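PDB 3DCF: transcriptional regulator of the TetR/AcrR family from Thermobifida fusca YX, which probably binds cis-regulatory DNA as a TetR-type repressor and so controls the transcription of its target genes. Local coordinates for residues Arg189-Glu194 against Asp200-Gln205; Tyr70-Lys75 against Leu79-Asn84. All blocks are in the same frame, centred on the assembly; numbering follows the deposited sequence.

From the N terminus, contact 2 comes first: the three residues it encloses belong to the first turn of the long helix 75-98, while the connection from helix 65-71 runs through segment 70-75 itself. About a hundred residues later, contact 1 closes the loop of five residues between 189-194 and 200-205, folding the end of short helix 187-190 against helix 199-212. The two lie in series, neither nesting nor crossing. The centres of contact 1 and contact 2 are about 30 Å apart, on opposite sides of the chain's centre. Contact 2 ties the predicted helix-turn-helix to the helix that leads out of it, whereas contact 1 joins two late elements of the TetR-like C-terminal domain.

Contact 1 of 2, residues Arg189-Glu194 against Asp200-Gln205; sequences RWYDPE and DEVVEQ
Trp190 and Tyr191 present their rings to the two methyl branches of Val202, one ring to each branch, and both approach obliquely. The Tyr191 ring has one face defined within its own segment: Pro193 N lies 3.9 Å above the plane, offset toward the rim. On the indole, the benzo ring does the touching, its CH2 standing 3.7 Å from Val202 CG1. The second ring meets the other branch more loosely, Tyr191 CE1 being 4.0 Å from Val202 CG2.

The torsions account for this division. Trp190 has CG between its backbone N and carbonyl carbon (chi1 69°), which carries the benzo end toward the helix. In Val202, chi1 of 177° sets CG1 beside the carbonyl carbon and CG2 beside the backbone N, spreading the branches to the two aromatic neighbours. With an alanine here both methyl branches would be gone, and a gap would probably open in front of Trp190 and Tyr191, setting their rings freer to turn.

Further partners fix the surroundings. Tyr191 also packs on Leu120 and Leu123 of the same chain, while Trp190 reaches Ala178 of the second subunit. From the helix itself, Gln205 OE1 accepts a hydrogen bond from Asp172 N of that subunit, so the contact borders the dimer interface.

Across the two segments the attachment is carbon against carbon, with 116 Å² buried in total. Such chemistry implies cohesion by dispersion and exclusion of water, governed by shape and without bond directionality.

Contact 2 of 2, residues Tyr70-Lys75 against Leu79-Asn84; sequences YYFKSK and LFAIVN
Phe72 and Ala81 meet across the contact, each with its first side-chain bond pointing toward the other segment. The ring meets the methyl obliquely: Phe72 CE1 is 3.7 Å and Phe72 CZ 4.0 Å from Ala81 CB. A chi1 of -57° puts Phe72 CG anti to its own carbonyl carbon, and from there the buried ring extends toward helix 75-98; it also packs on Ile36 of helix 31-46.

The second link is backbone. Leu79 N donates a hydrogen bond to Lys75 O at 2.9 Å, spanning four residues as in an alpha-helix. Lys75 sends its side chain the other way, where NZ hydrogen-bonds to Tyr49 O and Thr52 O and makes a cation-pi contact with the Tyr49 ring. Ser74, at the N-cap position, caps a backbone N of this first turn with its side chain.

A short helix, a brief connection and a long helix whose Ala81 packs on Phe72 are consistent with the DNA-binding domain of TetR regulators, in which the predicted helix-turn-helix, ending at Phe72, is packed against the helix that connects it to the C-terminal domain.

Contact 1 of 2, residues Arg189-Glu194 against Asp200-Gln205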
loop_
_atom_site.group_PDB
_atom_site.type_symbol
_atom_site.label_atom_id
_atom_site.label_comp_id
_atom_site.label_asym_id
_atom_site.label_seq_id
_atom_site.Cartn_x
_atom_site.Cartn_y
_atom_site.Cartn_z
ATOM N N ARG A 189 -0.474 -6.998 -1.349
ATOM C CA ARG A 189 -0.037 -6.895 -2.754
ATOM C C ARG A 189 1.072 -7.877 -3.156
ATOM O O ARG A 189 1.120 -8.242 -4.333
ATOM C CB ARG A 189 0.364 -5.455 -3.132
ATOM C CG ARG A 189 -0.835 -4.493 -3.296
ATOM C CD ARG A 189 -0.475 -3.246 -4.114
ATOM N NE ARG A 189 -0.256 -3.467 -5.567
ATOM C CZ ARG A 189 0.917 -3.653 -6.208
ATOM N NH1 ARG A 189 2.090 -3.684 -5.570
ATOM N NH2 ARG A 189 0.915 -3.813 -7.538
ATOM N N TRP A 190 1.924 -8.318 -2.214
ATOM C CA TRP A 190 3.045 -9.244 -2.525
ATOM C C TRP A 190 3.003 -10.680 -1.943
ATOM O O TRP A 190 3.576 -11.582 -2.569
ATOM C CB TRP A 190 4.406 -8.595 -2.207
ATOM C CG TRP A 190 4.727 -8.380 -0.757
ATOM C CD1 TRP A 190 4.554 -7.236 -0.053
ATOM C CD2 TRP A 190 5.305 -9.331 0.151
ATOM N NE1 TRP A 190 4.985 -7.405 1.238
ATOM C CE2 TRP A 190 5.446 -8.682 1.396
ATOM C CE3 TRP A 190 5.725 -10.672 0.032
ATOM C CZ2 TRP A 190 5.988 -9.321 2.528
ATOM C CZ3 TRP A 190 6.261 -11.318 1.163
ATOM C CH2 TRP A 190 6.385 -10.636 2.393
ATOM N N TYR A 191 2.373 -10.892 -0.779
ATOM C CA TYR A 191 2.326 -12.238 -0.154
ATOM C C TYR A 191 1.578 -13.299 -1.005
ATOM O O TYR A 191 0.418 -13.096 -1.385
ATOM C CB TYR A 191 1.742 -12.201 1.267
ATOM C CG TYR A 191 1.625 -13.579 1.923
ATOM C CD1 TYR A 191 2.771 -14.324 2.272
ATOM C CD2 TYR A 191 0.369 -14.144 2.197
ATOM C CE1 TYR A 191 2.666 -15.612 2.878
ATOM C CE2 TYR A 191 0.249 -15.429 2.805
ATOM C CZ TYR A 191 1.398 -16.154 3.144
ATOM O OH TYR A 191 1.254 -17.395 3.738
ATOM N N ASP A 192 2.264 -14.420 -1.261
ATOM C CA ASP A 192 1.760 -15.554 -2.046
ATOM C C ASP A 192 1.548 -16.710 -1.042
ATOM O O ASP A 192 2.544 -17.226 -0.518
ATOM C CB ASP A 192 2.797 -15.929 -3.144
ATOM C CG ASP A 192 2.305 -17.021 -4.116
ATOM O OD1 ASP A 192 1.471 -17.873 -3.742
ATOM O OD2 ASP A 192 2.790 -17.034 -5.270
ATOM N N PRO A 193 0.272 -17.113 -0.767
ATOM C CA PRO A 193 0.017 -18.228 0.186
ATOM C C PRO A 193 0.637 -19.567 -0.244
ATOM O O PRO A 193 1.053 -20.349 0.613
ATOM C CB PRO A 193 -1.519 -18.335 0.224
ATOM C CG PRO A 193 -2.025 -17.069 -0.324
ATOM C CD PRO A 193 -0.999 -16.592 -1.310
ATOM N N GLU A 194 0.721 -19.790 -1.561
ATOM C CA GLU A 194 1.332 -20.998 -2.141
ATOM C C GLU A 194 2.867 -20.902 -2.280
ATOM O O GLU A 194 3.472 -21.798 -2.869
ATOM C CB GLU A 194 0.661 -21.348 -3.494
ATOM C CG GLU A 194 -0.868 -21.658 -3.369
ATOM C CD GLU A 194 -1.586 -21.943 -4.699
ATOM O OE1 GLU A 194 -1.079 -21.596 -5.792
ATOM O OE2 GLU A 194 -2.693 -22.514 -4.636
ATOM N N ASP A 200 3.330 -17.504 9.345
ATOM C CA ASP A 200 4.045 -17.318 10.630
ATOM C C ASP A 200 5.459 -16.759 10.475
ATOM O O ASP A 200 5.886 -15.942 11.289
ATOM C CB ASP A 200 4.118 -18.639 11.428
ATOM C CG ASP A 200 2.765 -19.081 11.976
ATOM O OD1 ASP A 200 2.084 -18.254 12.622
ATOM O OD2 ASP A 200 2.400 -20.268 11.799
ATOM N N GLU A 201 6.178 -17.217 9.453
ATOM C CA GLU A 201 7.548 -16.748 9.157
ATOM C C GLU A 201 7.555 -15.292 8.673
ATOM O O GLU A 201 8.429 -14.508 9.067
ATOM C CB GLU A 201 8.220 -17.623 8.082
ATOM C CG GLU A 201 8.392 -19.093 8.455
ATOM C CD GLU A 201 8.790 -19.935 7.260
ATOM O OE1 GLU A 201 9.976 -19.889 6.857
ATOM O OE2 GLU A 201 7.906 -20.648 6.731
ATOM N N VAL A 202 6.582 -14.951 7.816
ATOM C CA VAL A 202 6.441 -13.591 7.274
ATOM C C VAL A 202 6.065 -12.583 8.385
ATOM O O VAL A 202 6.600 -11.476 8.397
ATOM C CB VAL A 202 5.426 -13.529 6.096
ATOM C CG1 VAL A 202 5.242 -12.084 5.598
ATOM C CG2 VAL A 202 5.875 -14.439 4.950
ATOM N N VAL A 203 5.168 -12.966 9.302
ATOM C CA VAL A 203 4.782 -12.109 10.438
ATOM C C VAL A 203 5.971 -11.858 11.389
ATOM O O VAL A 203 6.223 -10.714 11.793
ATOM C CB VAL A 203 3.582 -12.702 11.235
ATOM C CG1 VAL A 203 3.306 -11.890 12.526
ATOM C CG2 VAL A 203 2.319 -12.781 10.336
ATOM N N GLU A 204 6.699 -12.926 11.714
ATOM C CA GLU A 204 7.862 -12.867 12.615
ATOM C C GLU A 204 8.975 -11.971 12.057
ATOM O O GLU A 204 9.502 -11.126 12.786
ATOM C CB GLU A 204 8.403 -14.288 12.876
ATOM C CG GLU A 204 9.378 -14.439 14.052
ATOM C CD GLU A 204 10.784 -13.919 13.798
ATOM O OE1 GLU A 204 11.338 -14.186 12.701
ATOM O OE2 GLU A 204 11.338 -13.257 14.712
ATOM N N GLN A 205 9.326 -12.178 10.782
ATOM C CA GLN A 205 10.397 -11.407 10.116
ATOM C C GLN A 205 10.059 -9.912 9.913
ATOM O O GLN A 205 10.909 -9.049 10.173
ATOM C CB GLN A 205 10.810 -12.070 8.797
ATOM C CG GLN A 205 11.544 -13.386 8.999
ATOM C CD GLN A 205 12.001 -14.059 7.703
ATOM O OE1 GLN A 205 12.117 -13.437 6.644
ATOM N NE2 GLN A 205 12.284 -15.349 7.799
#

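Contact 2 of 2, residues Tyr70-Lys75 against Leu79-Asn84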
loop_
_atom_site.group_PDB
_atom_site.type_symbol
_atom_site.label_atom_id
_atom_site.label_comp_id
_atom_site.label_asym_id
_atom_site.label_seq_id
_atom_site.Cartn_x
_atom_site.Cartn_y
_atom_site.Cartn_z
ATOM N N TYR A 70 -35.877 -8.532 3.693
ATOM C CA TYR A 70 -36.000 -7.850 4.994
ATOM C C TYR A 70 -34.628 -7.541 5.601
ATOM O O TYR A 70 -34.390 -6.422 6.060
ATOM C CB TYR A 70 -36.830 -8.696 5.979
ATOM C CG TYR A 70 -37.012 -8.092 7.370
ATOM C CD1 TYR A 70 -37.969 -7.094 7.611
ATOM C CD2 TYR A 70 -36.238 -8.537 8.454
ATOM C CE1 TYR A 70 -38.146 -6.538 8.912
ATOM C CE2 TYR A 70 -36.400 -7.994 9.754
ATOM C CZ TYR A 70 -37.359 -6.997 9.973
ATOM O OH TYR A 70 -37.522 -6.457 11.229
ATOM N N TYR A 71 -33.733 -8.530 5.563
ATOM C CA TYR A 71 -32.359 -8.400 6.079
ATOM C C TYR A 71 -31.378 -7.844 5.016
ATOM O O TYR A 71 -30.623 -6.910 5.309
ATOM C CB TYR A 71 -31.870 -9.743 6.642
ATOM C CG TYR A 71 -32.773 -10.301 7.737
ATOM C CD1 TYR A 71 -32.729 -9.790 9.045
ATOM C CD2 TYR A 71 -33.680 -11.336 7.466
ATOM C CE1 TYR A 71 -33.573 -10.303 10.070
ATOM C CE2 TYR A 71 -34.529 -11.857 8.476
ATOM C CZ TYR A 71 -34.463 -11.339 9.776
ATOM O OH TYR A 71 -35.286 -11.840 10.761
ATOM N N PHE A 72 -31.402 -8.397 3.797
ATOM C CA PHE A 72 -30.479 -7.980 2.708
ATOM C C PHE A 72 -31.155 -7.898 1.341
ATOM O O PHE A 72 -31.740 -8.889 0.898
ATOM C CB PHE A 72 -29.288 -8.948 2.621
ATOM C CG PHE A 72 -28.517 -9.060 3.900
ATOM C CD1 PHE A 72 -27.633 -8.053 4.278
ATOM C CD2 PHE A 72 -28.707 -10.156 4.753
ATOM C CE1 PHE A 72 -26.929 -8.136 5.482
ATOM C CE2 PHE A 72 -28.007 -10.248 5.959
ATOM C CZ PHE A 72 -27.107 -9.231 6.324
ATOM N N LYS A 73 -31.030 -6.743 0.672
ATOM C CA LYS A 73 -31.634 -6.496 -0.666
ATOM C C LYS A 73 -30.743 -6.765 -1.886
ATOM O O LYS A 73 -31.219 -6.699 -3.027
ATOM C CB LYS A 73 -32.259 -5.096 -0.728
ATOM C CG LYS A 73 -33.477 -5.021 0.184
ATOM C CD LYS A 73 -34.089 -3.648 0.288
ATOM C CE LYS A 73 -35.405 -3.720 1.056
ATOM N NZ LYS A 73 -35.275 -4.371 2.389
ATOM N N SER A 74 -29.466 -7.058 -1.639
ATOM C CA SER A 74 -28.527 -7.471 -2.678
ATOM C C SER A 74 -27.384 -8.294 -2.060
ATOM O O SER A 74 -27.177 -8.282 -0.843
ATOM C CB SER A 74 -27.985 -6.251 -3.442
ATOM O OG SER A 74 -27.299 -5.350 -2.578
ATOM N N LYS A 75 -26.680 -9.032 -2.917
ATOM C CA LYS A 75 -25.476 -9.792 -2.524
ATOM C C LYS A 75 -24.308 -8.861 -2.094
ATOM O O LYS A 75 -23.445 -9.261 -1.303
ATOM C CB LYS A 75 -25.030 -10.748 -3.649
ATOM C CG LYS A 75 -24.576 -10.065 -4.956
ATOM C CD LYS A 75 -24.405 -11.055 -6.110
ATOM C CE LYS A 75 -23.181 -11.921 -5.964
ATOM N NZ LYS A 75 -23.074 -12.800 -7.155
ATOM N N LEU A 79 -22.134 -8.788 1.284
ATOM C CA LEU A 79 -20.677 -8.665 1.305
ATOM C C LEU A 79 -20.177 -7.538 2.241
ATOM O O LEU A 79 -19.152 -7.720 2.922
ATOM C CB LEU A 79 -20.113 -8.502 -0.102
ATOM C CG LEU A 79 -18.584 -8.626 -0.257
ATOM C CD1 LEU A 79 -17.994 -9.930 0.322
ATOM C CD2 LEU A 79 -18.236 -8.496 -1.732
ATOM N N PHE A 80 -20.897 -6.408 2.288
ATOM C CA PHE A 80 -20.580 -5.315 3.228
ATOM C C PHE A 80 -20.674 -5.815 4.679
ATOM O O PHE A 80 -19.748 -5.613 5.471
ATOM C CB PHE A 80 -21.507 -4.105 3.024
ATOM C CG PHE A 80 -21.342 -3.030 4.076
ATOM C CD1 PHE A 80 -20.246 -2.157 4.033
ATOM C CD2 PHE A 80 -22.269 -2.904 5.126
ATOM C CE1 PHE A 80 -20.069 -1.161 5.031
ATOM C CE2 PHE A 80 -22.112 -1.918 6.126
ATOM C CZ PHE A 80 -21.011 -1.037 6.076
ATOM N N ALA A 81 -21.798 -6.460 5.000
ATOM C CA ALA A 81 -22.048 -7.049 6.316
ATOM C C ALA A 81 -20.924 -7.998 6.770
ATOM O O ALA A 81 -20.524 -7.943 7.933
ATOM C CB ALA A 81 -23.390 -7.775 6.321
ATOM N N ILE A 82 -20.428 -8.841 5.853
ATOM C CA ILE A 82 -19.298 -9.768 6.130
ATOM C C ILE A 82 -18.005 -8.998 6.446
ATOM O O ILE A 82 -17.303 -9.335 7.411
ATOM C CB ILE A 82 -19.009 -10.755 4.951
ATOM C CG1 ILE A 82 -20.174 -11.723 4.740
ATOM C CG2 ILE A 82 -17.739 -11.600 5.210
ATOM C CD1 ILE A 82 -20.087 -12.468 3.414
ATOM N N VAL A 83 -17.717 -7.975 5.637
ATOM C CA VAL A 83 -16.529 -7.125 5.829
ATOM C C VAL A 83 -16.629 -6.265 7.102
ATOM O O VAL A 83 -15.636 -6.149 7.830
ATOM C CB VAL A 83 -16.248 -6.220 4.608
ATOM C CG1 VAL A 83 -15.030 -5.310 4.864
ATOM C CG2 VAL A 83 -16.032 -7.079 3.359
ATOM N N ASN A 84 -17.803 -5.674 7.365
ATOM C CA ASN A 84 -17.993 -4.838 8.575
ATOM C C ASN A 84 -17.851 -5.675 9.855
ATOM O O ASN A 84 -17.332 -5.175 10.850
ATOM C CB ASN A 84 -19.326 -4.057 8.553
ATOM C CG ASN A 84 -19.367 -2.878 9.565
ATOM O OD1 ASN A 84 -18.334 -2.390 10.038
ATOM N ND2 ASN A 84 -20.579 -2.408 9.871
#